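Isomaltodextranase (PDB 5AWQ) hydrolyses alpha-1,6-glucosidic linkages of dextran-type polysaccharides, releasing successive isomaltose units from the non-reducing chain ends. Local coordinates at residues A[324-329]-A[353-358]. Residues are numbered along the deposited sequence; the frame is centred on the assembly and turned at random.
Sequences ASDEER and GNNAWV
Arg329 and Val358 bring the two backbones nearest, 6.6 Å between their CA atoms, where the first turn of helix 326-339 meets the loop running from strand 343-345 to helix 362-370. No direct hydrogen bond crosses; side chains and one water make the join. Ser325 is the N-cap, its OG accepting from Glu328 N, and the backbone bond from Arg329 N to Ser325 O closes the turn. In the loop, Val358 N bonds to Asn355 O. Arg329 grips Asp326 side-on within the helix: NE, 3.0 Å from Asp326 OD1, takes the anti lone pair while NH1 reaches the same oxygen from above the carboxylate plane, OD1 itself lying in the guanidinium plane. The bend at chi3 (-103°) turns the guanidinium back over Ser325 O, and NH2 bonds to the carbonyls of Ala320 and Phe323. Asn355 lies across this arm, its amide tilted 30° from the guanidinium; Asn355 OD1 is 3.3 Å from Arg329 CD, and Asn355 ND2 sits over one guanidinium face while donating to Ser321 OG. Nearer the backbone, Val358 CG1 packs 3.6 Å from Arg329 CB. Asp326 OD1 meets Trp357 CZ2 at 3.5 Å near the ring plane, the carboxylate standing almost perpendicular to the indole. A water links the three side chains, lying within hydrogen-bonding distance of Asp326 OD1 (2.7 Å) and Asn355 OD1 and accepting from Trp357 NE1. With a leucine at Arg329 the guanidinium is gone, and the Asp326 carboxylate, without its charged mate, would probably be free to turn away from the water and Trp357. The arrangement is a capped helix N-terminus packed against a beta-alpha loop at the surface of the parallel-stranded catalytic barrel of this glycosyl hydrolase 27 enzyme, away from the catalytic aspartates.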
loop_
_atom_site.group_PDB
_atom_site.type_symbol
_atom_site.label_atom_id
_atom_site.label_comp_id
_atom_site.label_asym_id
_atom_site.label_seq_id
_atom_site.Cartn_x
_atom_site.Cartn_y
_atom_site.Cartn_z
ATOM N N ALA A 324 -11.520 -13.484 19.143
ATOM C CA ALA A 324 -12.006 -14.042 20.414
ATOM C C ALA A 324 -12.664 -12.988 21.285
ATOM O O ALA A 324 -13.359 -13.329 22.254
ATOM C CB ALA A 324 -10.854 -14.684 21.163
ATOM N N SER A 325 -12.415 -11.718 21.000
ATOM C CA SER A 325 -12.939 -10.630 21.808
ATOM C C SER A 325 -13.021 -9.336 21.027
ATOM O O SER A 325 -12.410 -9.171 19.949
ATOM C CB SER A 325 -12.035 -10.393 23.016
ATOM O OG SER A 325 -10.782 -9.843 22.580
ATOM N N ASP A 326 -13.760 -8.388 21.587
ATOM C CA ASP A 326 -13.899 -7.081 20.988
ATOM C C ASP A 326 -12.592 -6.310 21.044
ATOM O O ASP A 326 -12.307 -5.535 20.131
ATOM C CB ASP A 326 -15.019 -6.277 21.656
ATOM C CG ASP A 326 -16.389 -6.899 21.466
ATOM O OD1 ASP A 326 -16.629 -7.665 20.506
ATOM O OD2 ASP A 326 -17.249 -6.626 22.334
ATOM N N GLU A 327 -11.765 -6.518 22.064
ATOM C CA GLU A 327 -10.457 -5.857 22.065
ATOM C C GLU A 327 -9.594 -6.356 20.901
ATOM O O GLU A 327 -8.874 -5.564 20.286
ATOM C CB GLU A 327 -9.730 -6.004 23.396
ATOM C CG GLU A 327 -10.418 -5.333 24.581
ATOM C CD GLU A 327 -10.413 -3.798 24.586
ATOM O OE1 GLU A 327 -9.744 -3.113 23.767
ATOM O OE2 GLU A 327 -11.108 -3.235 25.460
ATOM N N GLU A 328 -9.630 -7.653 20.609
ATOM C CA GLU A 328 -8.908 -8.163 19.441
ATOM C C GLU A 328 -9.442 -7.580 18.139
ATOM O O GLU A 328 -8.661 -7.278 17.238
ATOM C CB GLU A 328 -8.961 -9.695 19.348
ATOM C CG GLU A 328 -8.081 -10.413 20.361
ATOM C CD GLU A 328 -8.102 -11.923 20.233
ATOM O OE1 GLU A 328 -8.824 -12.443 19.351
ATOM O OE2 GLU A 328 -7.365 -12.581 20.998
ATOM N N ARG A 329 -10.767 -7.438 18.030
ATOM C CA ARG A 329 -11.366 -6.869 16.820
ATOM C C ARG A 329 -10.900 -5.435 16.622
ATOM O O ARG A 329 -10.560 -5.026 15.503
ATOM C CB ARG A 329 -12.897 -6.909 16.874
ATOM C CG ARG A 329 -13.477 -8.300 16.658
ATOM C CD ARG A 329 -14.989 -8.372 16.837
ATOM N NE ARG A 329 -15.391 -8.955 18.117
ATOM C CZ ARG A 329 -15.291 -10.238 18.448
ATOM N NH1 ARG A 329 -15.701 -10.664 19.639
ATOM N NH2 ARG A 329 -14.773 -11.127 17.609
ATOM N N GLY A 353 -22.786 -10.685 12.644
ATOM C CA GLY A 353 -23.345 -10.649 14.001
ATOM C C GLY A 353 -23.544 -9.218 14.482
ATOM O O GLY A 353 -24.092 -8.394 13.766
ATOM N N ASN A 354 -23.078 -8.922 15.695
ATOM C CA ASN A 354 -23.118 -7.561 16.206
ATOM C C ASN A 354 -21.718 -6.975 16.137
ATOM O O ASN A 354 -21.280 -6.369 17.088
ATOM C CB ASN A 354 -23.579 -7.480 17.678
ATOM C CG ASN A 354 -24.616 -8.520 18.071
ATOM O OD1 ASN A 354 -25.610 -8.776 17.372
ATOM N ND2 ASN A 354 -24.396 -9.110 19.241
ATOM N N ASN A 355 -21.014 -7.157 15.019
ATOM C CA ASN A 355 -19.646 -6.626 14.901
ATOM C C ASN A 355 -19.469 -5.507 13.876
ATOM O O ASN A 355 -18.354 -5.069 13.654
ATOM C CB ASN A 355 -18.638 -7.753 14.610
ATOM C CG ASN A 355 -18.368 -8.615 15.815
ATOM O OD1 ASN A 355 -18.283 -8.113 16.932
ATOM N ND2 ASN A 355 -18.200 -9.908 15.591
ATOM N N ALA A 356 -20.553 -5.011 13.287
ATOM C CA ALA A 356 -20.451 -3.910 12.317
ATOM C C ALA A 356 -19.695 -2.715 12.874
ATOM O O ALA A 356 -18.959 -2.040 12.157
ATOM C CB ALA A 356 -21.837 -3.471 11.843
ATOM N N TRP A 357 -19.869 -2.465 14.171
ATOM C CA TRP A 357 -19.240 -1.355 14.856
ATOM C C TRP A 357 -17.717 -1.271 14.662
ATOM O O TRP A 357 -17.150 -0.168 14.668
ATOM C CB TRP A 357 -19.567 -1.390 16.363
ATOM C CG TRP A 357 -19.067 -2.616 17.035
ATOM C CD1 TRP A 357 -19.740 -3.794 17.227
ATOM C CD2 TRP A 357 -17.767 -2.805 17.579
ATOM N NE1 TRP A 357 -18.929 -4.707 17.845
ATOM C CE2 TRP A 357 -17.711 -4.125 18.082
ATOM C CE3 TRP A 357 -16.625 -1.986 17.688
ATOM C CZ2 TRP A 357 -16.577 -4.644 18.674
ATOM C CZ3 TRP A 357 -15.496 -2.505 18.281
ATOM C CH2 TRP A 357 -15.487 -3.827 18.791
ATOM N N VAL A 358 -17.045 -2.414 14.523
ATOM C CA VAL A 358 -15.582 -2.397 14.456
ATOM C C VAL A 358 -15.119 -1.653 13.192
ATOM O O VAL A 358 -14.063 -1.026 13.187
ATOM C CB VAL A 358 -14.948 -3.809 14.495
ATOM C CG1 VAL A 358 -15.476 -4.686 15.610
ATOM C CG2 VAL A 358 -15.158 -4.532 13.211
HETATM O O HOH W 1 -19.069 -7.618 19.297
#